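Local coordinates for protein D-aminoacid aminotransferase-like PLP-dependent enzyme (Haemophilus somnus, PDB 3CEB) that probably acts as a pyridoxal-phosphate-dependent lyase of the class IV aminotransferase family, perhaps on 4-amino-4-deoxychorismate, at residues Lys91-Asp96 / Asp121-Ile126; Gly129-Cys134 / Ile148-Pro153; Asn138-Gln143 / Arg186-Met191. All coordinates share one frame; numbering follows the deposited sequence. Where two conformers were deposited one is given.

Contact 1: residues Lys91-Asp96 / Asp121-Ile126; sequences KPVFCD and DEIMII. With SO4 (sulfate ion), chain E.
A parallel strand pair at one margin of a small mixed sheet in this class IV aminotransferase fold joins Lys91-Asp96 to Asp121-Ile126, with helix 108-114 lying in the connection between them. The ladder of backbone bonds begins where Lys91 N donates to Glu122 O at 2.8 Å, and it runs on through Met124 N to Lys91 O, Val93 N to Met124 O, and Ile126 N to Val93 O. Its last rung, Cys95 N to Ile126 O at 3.0 Å, extends the pairing just past the end of strand 90-94. Not all rungs are equal: the bond from Met124 N to Lys91 O is bent to 137° at the hydrogen.

Two side-chain pairs, one on each face, fill in the ladder. On the face of Val93 and Ile123, the gamma branches meet, Val93 CG2 lying 3.7 Å from Ile123 CG2; Leu113 of helix 108-114 packs on both. On the face of Pro92 and Phe94, the aromatic ring runs alongside Ile126, the two side chains pointing the same way. With CG of Phe94 anti to its carbonyl carbon (chi1 -63°), CD1 of the ring comes to 3.7 Å from Ile126 CB, an oblique approach. Phe176 meets this ring edge-to-face.

Beyond the ladder, Asp96 N gives an almost straight bond to O2 of a sulfate at 2.8 Å, and His97 N binds the same ion, which probably came from the crystallisation liquor. Five backbone hydrogen bonds, flanked by apolar side chains on both faces, thus carry the pairing, and polar side-chain chemistry gathers at its ends: Lys91 NZ forms a salt bridge with Glu118 and the buried Glu122 carboxylate takes Ile123 N and Ser135 N at one, while two successive backbone N-H groups hold an anion at the other.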
loop_
_atom_site.group_PDB
_atom_site.type_symbol
_atom_site.label_atom_id
_atom_site.label_comp_id
_atom_site.label_asym_id
_atom_site.label_seq_id
_atom_site.Cartn_x
_atom_site.Cartn_y
_atom_site.Cartn_z
ATOM N N LYS A 91 -9.108 -0.722 -14.675
ATOM C CA LYS A 91 -10.547 -0.514 -14.854
ATOM C C LYS A 91 -11.125 0.489 -13.866
ATOM O O LYS A 91 -11.017 0.316 -12.650
ATOM C CB LYS A 91 -11.317 -1.835 -14.744
ATOM C CG LYS A 91 -12.828 -1.682 -14.947
ATOM C CD LYS A 91 -13.257 -1.103 -16.304
ATOM C CE LYS A 91 -13.921 -2.175 -17.184
ATOM N NZ LYS A 91 -14.460 -1.572 -18.452
ATOM N N PRO A 92 -11.756 1.551 -14.390
ATOM C CA PRO A 92 -12.352 2.479 -13.432
ATOM C C PRO A 92 -13.552 1.821 -12.751
ATOM O O PRO A 92 -14.394 1.240 -13.424
ATOM C CB PRO A 92 -12.784 3.677 -14.302
ATOM C CG PRO A 92 -12.245 3.442 -15.641
ATOM C CD PRO A 92 -11.879 2.017 -15.780
ATOM N N VAL A 93 -13.589 1.876 -11.422
ATOM C CA VAL A 93 -14.689 1.296 -10.667
ATOM C C VAL A 93 -15.263 2.407 -9.777
ATOM O O VAL A 93 -14.540 3.114 -9.092
ATOM C CB VAL A 93 -14.214 0.026 -9.871
ATOM C CG1 VAL A 93 -15.324 -0.527 -9.019
ATOM C CG2 VAL A 93 -13.763 -1.032 -10.822
ATOM N N PHE A 94 -16.573 2.577 -9.816
ATOM C CA PHE A 94 -17.214 3.683 -9.104
ATOM C C PHE A 94 -17.750 3.242 -7.767
ATOM O O PHE A 94 -18.618 2.386 -7.662
ATOM C CB PHE A 94 -18.310 4.316 -9.989
ATOM C CG PHE A 94 -17.760 4.910 -11.224
ATOM C CD1 PHE A 94 -17.290 6.205 -11.223
ATOM C CD2 PHE A 94 -17.596 4.141 -12.359
ATOM C CE1 PHE A 94 -16.712 6.737 -12.355
ATOM C CE2 PHE A 94 -17.036 4.659 -13.490
ATOM C CZ PHE A 94 -16.582 5.960 -13.494
ATOM N N CYS A 95 -17.200 3.829 -6.731
ATOM C CA CYS A 95 -17.606 3.506 -5.392
ATOM C C CYS A 95 -17.449 4.685 -4.434
ATOM O O CYS A 95 -16.355 5.027 -4.012
ATOM C CB CYS A 95 -16.779 2.340 -4.930
ATOM S SG CYS A 95 -17.175 1.812 -3.275
ATOM N N ASP A 96 -18.573 5.270 -4.067
ATOM C CA ASP A 96 -18.607 6.502 -3.269
ATOM C C ASP A 96 -18.572 6.293 -1.760
ATOM O O ASP A 96 -18.440 7.244 -0.998
ATOM C CB ASP A 96 -19.881 7.278 -3.577
ATOM C CG ASP A 96 -19.851 7.927 -4.925
ATOM O OD1 ASP A 96 -18.771 8.022 -5.524
ATOM O OD2 ASP A 96 -20.916 8.395 -5.378
ATOM N N ASP A 121 -5.717 -5.322 -15.752
ATOM C CA ASP A 121 -4.813 -5.906 -14.781
ATOM C C ASP A 121 -5.204 -5.553 -13.363
ATOM O O ASP A 121 -4.710 -6.150 -12.419
ATOM C CB ASP A 121 -3.412 -5.380 -14.948
ATOM C CG ASP A 121 -2.791 -5.789 -16.209
ATOM O OD1 ASP A 121 -3.082 -6.894 -16.682
ATOM O OD2 ASP A 121 -1.949 -5.005 -16.689
ATOM N N GLU A 122 -6.041 -4.546 -13.195
ATOM C CA GLU A 122 -6.370 -4.105 -11.863
ATOM C C GLU A 122 -7.426 -2.996 -11.975
ATOM O O GLU A 122 -7.993 -2.775 -13.063
ATOM C CB GLU A 122 -5.040 -3.774 -11.176
ATOM C CG GLU A 122 -4.972 -3.195 -9.803
ATOM C CD GLU A 122 -5.721 -3.860 -8.682
ATOM O OE1 GLU A 122 -5.289 -4.838 -8.037
ATOM O OE2 GLU A 122 -6.711 -3.244 -8.325
ATOM N N ILE A 123 -7.776 -2.347 -10.870
ATOM C CA ILE A 123 -8.871 -1.379 -10.927
ATOM C C ILE A 123 -8.387 -0.020 -10.505
ATOM O O ILE A 123 -7.253 0.145 -10.070
ATOM C CB ILE A 123 -10.126 -1.767 -10.082
ATOM C CG1 ILE A 123 -9.796 -1.837 -8.579
ATOM C CG2 ILE A 123 -10.697 -3.070 -10.574
ATOM C CD1 ILE A 123 -10.969 -2.194 -7.664
HETATM N N MSE A 124 -9.281 0.942 -10.623
HETATM C CA MSE A 124 -8.993 2.307 -10.281
HETATM C C MSE A 124 -10.258 2.859 -9.636
HETATM O O MSE A 124 -11.281 3.015 -10.285
HETATM C CB MSE A 124 -8.612 3.036 -11.560
HETATM C CG MSE A 124 -8.393 4.504 -11.390
HETATM SE SE MSE A 124 -7.647 5.330 -12.977
HETATM C CE MSE A 124 -5.839 4.794 -12.634
ATOM N N ILE A 125 -10.207 3.069 -8.327
ATOM C CA ILE A 125 -11.402 3.422 -7.574
ATOM C C ILE A 125 -11.705 4.918 -7.627
ATOM O O ILE A 125 -10.929 5.764 -7.142
ATOM C CB ILE A 125 -11.285 2.963 -6.120
ATOM C CG1 ILE A 125 -11.100 1.432 -6.052
ATOM C CG2 ILE A 125 -12.533 3.375 -5.347
ATOM C CD1 ILE A 125 -10.584 0.927 -4.758
ATOM N N ILE A 126 -12.854 5.217 -8.211
ATOM C CA ILE A 126 -13.357 6.556 -8.315
ATOM C C ILE A 126 -14.370 6.759 -7.210
ATOM O O ILE A 126 -15.466 6.187 -7.232
ATOM C CB ILE A 126 -14.030 6.782 -9.673
ATOM C CG1 ILE A 126 -13.069 6.330 -10.775
ATOM C CG2 ILE A 126 -14.424 8.235 -9.834
ATOM C CD1 ILE A 126 -11.713 6.956 -10.621
HETATM S S SO4 E . -21.544 3.411 -3.754
HETATM O O1 SO4 E . -20.478 3.129 -2.793
HETATM O O2 SO4 E . -21.048 4.170 -4.911
HETATM O O3 SO4 E . -22.538 4.223 -3.023
HETATM O O4 SO4 E . -22.066 2.135 -4.255
#

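Contact 2: residues Gly129-Cys134 / Ile148-Pro153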
loop_
_atom_site.group_PDB
_atom_site.type_symbol
_atom_site.label_atom_id
_atom_site.label_comp_id
_atom_site.label_asym_id
_atom_site.label_seq_id
_atom_site.Cartn_x
_atom_site.Cartn_y
_atom_site.Cartn_z
ATOM N N GLY A 129 -16.025 11.447 -7.184
ATOM C CA GLY A 129 -15.512 12.176 -8.355
ATOM C C GLY A 129 -13.998 12.137 -8.507
ATOM O O GLY A 129 -13.428 12.621 -9.498
ATOM N N LYS A 130 -13.335 11.552 -7.517
ATOM C CA LYS A 130 -11.888 11.602 -7.473
ATOM C C LYS A 130 -11.263 10.235 -7.693
ATOM O O LYS A 130 -11.830 9.198 -7.325
ATOM C CB LYS A 130 -11.432 12.291 -6.171
ATOM C CG LYS A 130 -12.268 13.541 -5.864
ATOM C CD LYS A 130 -11.666 14.580 -4.966
ATOM C CE LYS A 130 -12.794 15.204 -4.092
ATOM N N VAL A 131 -10.121 10.253 -8.380
ATOM C CA VAL A 131 -9.301 9.064 -8.561
ATOM C C VAL A 131 -8.579 8.847 -7.227
ATOM O O VAL A 131 -7.940 9.765 -6.688
ATOM C CB VAL A 131 -8.235 9.246 -9.670
ATOM C CG1 VAL A 131 -7.339 7.995 -9.778
ATOM C CG2 VAL A 131 -8.893 9.584 -10.974
ATOM N N THR A 132 -8.703 7.641 -6.687
ATOM C CA THR A 132 -8.073 7.304 -5.419
ATOM C C THR A 132 -7.045 6.213 -5.618
ATOM O O THR A 132 -5.975 6.470 -6.142
ATOM C CB THR A 132 -9.113 6.971 -4.337
ATOM O OG1 THR A 132 -9.876 5.806 -4.708
ATOM C CG2 THR A 132 -10.056 8.202 -4.138
ATOM N N ASP A 133 -7.367 5.002 -5.208
ATOM C CA ASP A 133 -6.415 3.910 -5.228
ATOM C C ASP A 133 -6.819 2.770 -6.170
ATOM O O ASP A 133 -7.968 2.727 -6.627
ATOM C CB ASP A 133 -6.321 3.300 -3.827
ATOM C CG ASP A 133 -5.857 4.292 -2.729
ATOM O OD1 ASP A 133 -5.747 5.526 -2.927
ATOM O OD2 ASP A 133 -5.601 3.793 -1.608
ATOM N N CYS A 134 -5.889 1.839 -6.439
ATOM C CA CYS A 134 -6.273 0.542 -6.996
ATOM C C CYS A 134 -6.527 -0.377 -5.777
ATOM O O CYS A 134 -6.455 0.091 -4.649
ATOM C CB CYS A 134 -5.250 -0.055 -7.973
ATOM S SG CYS A 134 -3.683 -0.514 -7.280
ATOM N N ILE A 148 2.482 12.105 -11.133
ATOM C CA ILE A 148 1.529 12.744 -10.237
ATOM C C ILE A 148 0.696 11.679 -9.541
ATOM O O ILE A 148 0.248 10.719 -10.160
ATOM C CB ILE A 148 0.573 13.705 -11.017
ATOM C CG1 ILE A 148 1.309 14.920 -11.571
ATOM C CG2 ILE A 148 -0.550 14.236 -10.106
ATOM C CD1 ILE A 148 2.464 14.596 -12.371
ATOM N N THR A 149 0.492 11.838 -8.241
ATOM C CA THR A 149 -0.370 10.925 -7.493
ATOM C C THR A 149 -1.471 11.740 -6.828
ATOM O O THR A 149 -1.237 12.899 -6.496
ATOM C CB THR A 149 0.463 10.121 -6.449
ATOM O OG1 THR A 149 -0.302 9.027 -5.963
ATOM C CG2 THR A 149 0.948 11.003 -5.276
ATOM N N PRO A 150 -2.659 11.140 -6.604
ATOM C CA PRO A 150 -3.797 11.822 -5.978
ATOM C C PRO A 150 -3.513 12.323 -4.580
ATOM O O PRO A 150 -3.014 11.555 -3.747
ATOM C CB PRO A 150 -4.844 10.718 -5.905
ATOM C CG PRO A 150 -4.467 9.797 -6.969
ATOM C CD PRO A 150 -3.032 9.803 -7.086
ATOM N N ASP A 151 -3.808 13.589 -4.312
ATOM C CA ASP A 151 -3.561 14.109 -2.961
ATOM C C ASP A 151 -4.515 13.492 -1.945
ATOM O O ASP A 151 -4.189 13.510 -0.780
ATOM C CB ASP A 151 -3.510 15.668 -2.840
ATOM C CG ASP A 151 -4.839 16.330 -3.106
ATOM O OD1 ASP A 151 -5.741 15.615 -3.611
ATOM O OD2 ASP A 151 -4.986 17.551 -2.842
ATOM N N LYS A 152 -5.641 12.907 -2.382
ATOM C CA LYS A 152 -6.595 12.202 -1.445
ATOM C C LYS A 152 -6.823 10.738 -1.715
ATOM O O LYS A 152 -7.880 10.353 -2.173
ATOM C CB LYS A 152 -7.984 12.810 -1.493
ATOM C CG LYS A 152 -8.314 13.614 -0.270
ATOM C CD LYS A 152 -7.068 14.382 0.250
ATOM C CE LYS A 152 -7.388 15.174 1.528
ATOM N NZ LYS A 152 -6.148 15.710 2.146
ATOM N N PRO A 153 -5.847 9.907 -1.410
ATOM C CA PRO A 153 -5.990 8.493 -1.712
ATOM C C PRO A 153 -6.890 7.820 -0.675
ATOM O O PRO A 153 -7.256 8.454 0.301
ATOM C CB PRO A 153 -4.577 7.991 -1.556
ATOM C CG PRO A 153 -4.057 8.862 -0.383
ATOM C CD PRO A 153 -4.647 10.209 -0.606
#
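A chi1 of -60° in Asp133 sets CG anti to the carbonyl carbon and brings OD1 against Pro153; in Thr132, chi1 63° puts OG1 between the backbone N and the carbonyl carbon, which leaves CG2 anti to that carbon and near Lys152 O. These groups meet where, in the class IV aminotransferase fold, the short strand 130-131 and the loop after it adjoin the end of strand 146-150. No hydrogen bond crosses between the segments; the contact is made largely by proline rings set against carbonyl groups and a carboxylate.

Pro150, at the strand end, rests against two carbonyl oxygens. Its CB lies 3.3 Å from Val131 O, and its CG sits near both Val131 O and Thr132 O. Farther along, Thr132 CG2 approaches Lys152 O at 3.6 Å, while OG1 of the same threonine is bonded to Ile125 O.

The carboxylate of Asp133 belongs to the cofactor site: OD2 is hydrogen-bonded to N1 of the pyridoxal-phosphate-lysine at position 103, and also to Leu155 N. Such pairing of an acidic residue with the pyridine nitrogen is familiar in fold-type IV enzymes. The other carboxylate oxygen of Asp133, OD1, accepts from Leu154 N and lies 3.1 Å from Pro153 CB.

Contact 3: residues Asn138-Gln143 / Arg186-Met191; sequences NLIFRQ and RLINAM
Backbone hydrogen bonds tie Asn138-Gln143 to Arg186-Met191 as an antiparallel pair, strand 185-188 being an outermost strand of its sheet within the chain. Asn138 and Ile188 exchange bonds in both directions, and so do Ile140 and Arg186; each of the four spans 3.0 Å from N to O. Their geometry differs. From Asn138 N to Ile188 O the N-H...O angle is only 136°, whereas Ile188 N returns a nearly straight bond to Asn138 O at 170°. Leu139 and Leu187 form the non-hydrogen-bonded pair in between, with Leu139 CA 3.5 Å from Arg186 O in a CA-H...O contact.

Apolar contacts occupy both faces. Ile140 and Ile188 cross at about a right angle, and Ile140 CG2 meets Ile188 CD1 at 3.8 Å. In Ile188 a chi1 of 55° sets CG1 between the backbone N and carbonyl carbon, from where CG1 also lies 3.9 Å from Asn138 CB. On the other face Leu139 CD2 lies 4.2 Å from Leu187 CB and nearer still, 3.6 Å, to Arg186 O.

The polar side chains of Asn138 and Arg186 find their partners beyond the two segments. The amide of Asn138 donates through ND2 to Leu155 O. Arg186 lays its CB against Ile140 CG1 before its guanidinium leaves for a salt bridge with Glu184, which also pairs with Arg142. Past the strand, Asn189 OD1 accepts from Met191 N at 3.0 Å and closes an Asx turn.

That turn brackets Ala190, whose N binds the phosphate oxygen OP1 of the cofactor-lysine adduct at position 103. Giving a backbone N-H held in a turn to the phosphate is a common way for pyridoxal-phosphate enzymes to bind that group, and here strand 185-188 leads into this turn of the class IV aminotransferase fold.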
loop_
_atom_site.group_PDB
_atom_site.type_symbol
_atom_site.label_atom_id
_atom_site.label_comp_id
_atom_site.label_asym_id
_atom_site.label_seq_id
_atom_site.Cartn_x
_atom_site.Cartn_y
_atom_site.Cartn_z
ATOM N N ASN A 138 -1.501 2.420 -4.270
ATOM C CA ASN A 138 -1.831 3.730 -4.744
ATOM C C ASN A 138 -1.573 3.815 -6.269
ATOM O O ASN A 138 -1.014 2.908 -6.882
ATOM C CB ASN A 138 -1.030 4.810 -3.995
ATOM C CG ASN A 138 -1.330 4.842 -2.510
ATOM O OD1 ASN A 138 -0.438 4.607 -1.684
ATOM N ND2 ASN A 138 -2.585 5.118 -2.154
ATOM N N LEU A 139 -1.936 4.951 -6.865
ATOM C CA LEU A 139 -1.740 5.143 -8.296
ATOM C C LEU A 139 -0.934 6.400 -8.627
ATOM O O LEU A 139 -0.952 7.389 -7.892
ATOM C CB LEU A 139 -3.094 5.141 -9.020
ATOM C CG LEU A 139 -3.920 3.855 -9.004
ATOM C CD1 LEU A 139 -5.319 4.186 -9.433
ATOM C CD2 LEU A 139 -3.336 2.693 -9.828
ATOM N N ILE A 140 -0.192 6.300 -9.736
ATOM C CA ILE A 140 0.619 7.389 -10.262
ATOM C C ILE A 140 0.329 7.534 -11.749
ATOM O O ILE A 140 0.041 6.569 -12.445
ATOM C CB ILE A 140 2.147 7.214 -9.987
ATOM C CG1 ILE A 140 2.731 5.979 -10.681
ATOM C CG2 ILE A 140 2.413 7.111 -8.503
ATOM C CD1 ILE A 140 4.278 5.885 -10.587
ATOM N N PHE A 141 0.397 8.764 -12.215
ATOM C CA PHE A 141 -0.006 9.112 -13.558
ATOM C C PHE A 141 1.057 9.962 -14.194
ATOM O O PHE A 141 1.551 10.891 -13.595
ATOM C CB PHE A 141 -1.318 9.883 -13.473
ATOM C CG PHE A 141 -2.437 9.088 -12.840
ATOM C CD1 PHE A 141 -2.634 9.100 -11.477
ATOM C CD2 PHE A 141 -3.276 8.292 -13.617
ATOM C CE1 PHE A 141 -3.649 8.321 -10.894
ATOM C CE2 PHE A 141 -4.299 7.531 -13.053
ATOM C CZ PHE A 141 -4.476 7.532 -11.685
ATOM N N ARG A 142 1.432 9.644 -15.416
ATOM C CA ARG A 142 2.536 10.360 -16.032
ATOM C C ARG A 142 2.066 11.581 -16.784
ATOM O O ARG A 142 1.131 11.530 -17.523
ATOM C CB ARG A 142 3.359 9.434 -16.933
ATOM C CG ARG A 142 4.706 10.020 -17.316
ATOM C CD ARG A 142 5.616 8.994 -18.027
ATOM N NE ARG A 142 5.039 8.446 -19.270
ATOM C CZ ARG A 142 4.928 9.112 -20.427
ATOM N NH1 ARG A 142 5.328 10.390 -20.521
ATOM N NH2 ARG A 142 4.394 8.510 -21.494
ATOM N N GLN A 143 2.732 12.691 -16.547
ATOM C CA GLN A 143 2.447 13.916 -17.264
ATOM C C GLN A 143 3.745 14.615 -17.532
ATOM O O GLN A 143 4.525 14.904 -16.626
ATOM C CB GLN A 143 1.545 14.825 -16.461
ATOM C CG GLN A 143 0.989 15.934 -17.271
ATOM C CD GLN A 143 -0.034 16.708 -16.515
ATOM O OE1 GLN A 143 0.302 17.354 -15.532
ATOM N NE2 GLN A 143 -1.299 16.639 -16.945
ATOM N N ARG A 186 0.214 3.802 -13.496
ATOM C CA ARG A 186 0.899 2.689 -12.861
ATOM C C ARG A 186 0.534 2.563 -11.415
ATOM O O ARG A 186 -0.002 3.499 -10.814
ATOM C CB ARG A 186 2.413 2.821 -12.948
ATOM C CG ARG A 186 2.958 2.475 -14.291
ATOM C CD ARG A 186 4.453 2.345 -14.192
ATOM N NE ARG A 186 5.124 2.814 -15.405
ATOM C CZ ARG A 186 6.450 2.915 -15.539
ATOM N NH1 ARG A 186 7.235 2.560 -14.519
ATOM N NH2 ARG A 186 6.984 3.372 -16.685
ATOM N N LEU A 187 0.786 1.397 -10.853
ATOM C CA LEU A 187 0.623 1.214 -9.451
ATOM C C LEU A 187 1.874 1.310 -8.607
ATOM O O LEU A 187 2.930 1.005 -9.034
ATOM C CB LEU A 187 -0.247 0.007 -9.144
ATOM C CG LEU A 187 0.223 -1.427 -9.089
ATOM C CD1 LEU A 187 1.240 -1.661 -8.079
ATOM C CD2 LEU A 187 -0.944 -2.213 -8.795
ATOM N N ILE A 188 1.737 1.790 -7.405
ATOM C CA ILE A 188 2.855 1.753 -6.454
ATOM C C ILE A 188 2.382 1.153 -5.112
ATOM O O ILE A 188 1.259 1.396 -4.656
ATOM C CB ILE A 188 3.473 3.153 -6.167
ATOM C CG1 ILE A 188 2.397 4.121 -5.691
ATOM C CG2 ILE A 188 4.242 3.721 -7.340
ATOM C CD1 ILE A 188 3.021 5.439 -5.140
ATOM N N ASN A 189 3.227 0.336 -4.504
ATOM C CA ASN A 189 2.958 -0.095 -3.151
ATOM C C ASN A 189 4.242 -0.674 -2.583
ATOM O O ASN A 189 5.315 -0.554 -3.223
ATOM C CB ASN A 189 1.762 -1.067 -3.041
ATOM C CG ASN A 189 1.980 -2.364 -3.808
ATOM O OD1 ASN A 189 3.105 -2.712 -4.184
ATOM N ND2 ASN A 189 0.909 -3.093 -4.013
ATOM N N ALA A 190 4.160 -1.262 -1.390
ATOM C CA ALA A 190 5.395 -1.754 -0.728
ATOM C C ALA A 190 6.175 -2.685 -1.671
ATOM O O ALA A 190 7.422 -2.680 -1.660
ATOM C CB ALA A 190 5.091 -2.446 0.603
HETATM N N MSE A 191 5.449 -3.436 -2.512
HETATM C CA MSE A 191 6.074 -4.466 -3.380
HETATM C C MSE A 191 6.348 -3.963 -4.785
HETATM O O MSE A 191 6.907 -4.686 -5.572
HETATM C CB MSE A 191 5.182 -5.712 -3.506
HETATM C CG MSE A 191 4.753 -6.336 -2.184
HETATM SE SE MSE A 191 6.265 -6.895 -1.109
HETATM C CE MSE A 191 7.077 -8.162 -2.304
#

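Overall arrangement
The three contacts form a connected path through the chain. Contact 1, a parallel pair in the smaller mixed sheet, is partly buried and lies farthest from the chain's centre; contact 3 is a buried antiparallel pair in the neighbouring sheet, nearest that centre. Contact 2, also buried, bridges these sheets: its first segment adjoins strand 122-127 of contact 1, and its second lies beside strand 138-143 of contact 3, Thr149 OG1 bonding Leu139 O. Main-chain ladders hold contacts 1 and 3, while contact 2 relies on prolines against oxygens. Contacts 2 and 3 reach the cofactor, at pyridine nitrogen and phosphate respectively; contact 1 ends at a sulfate.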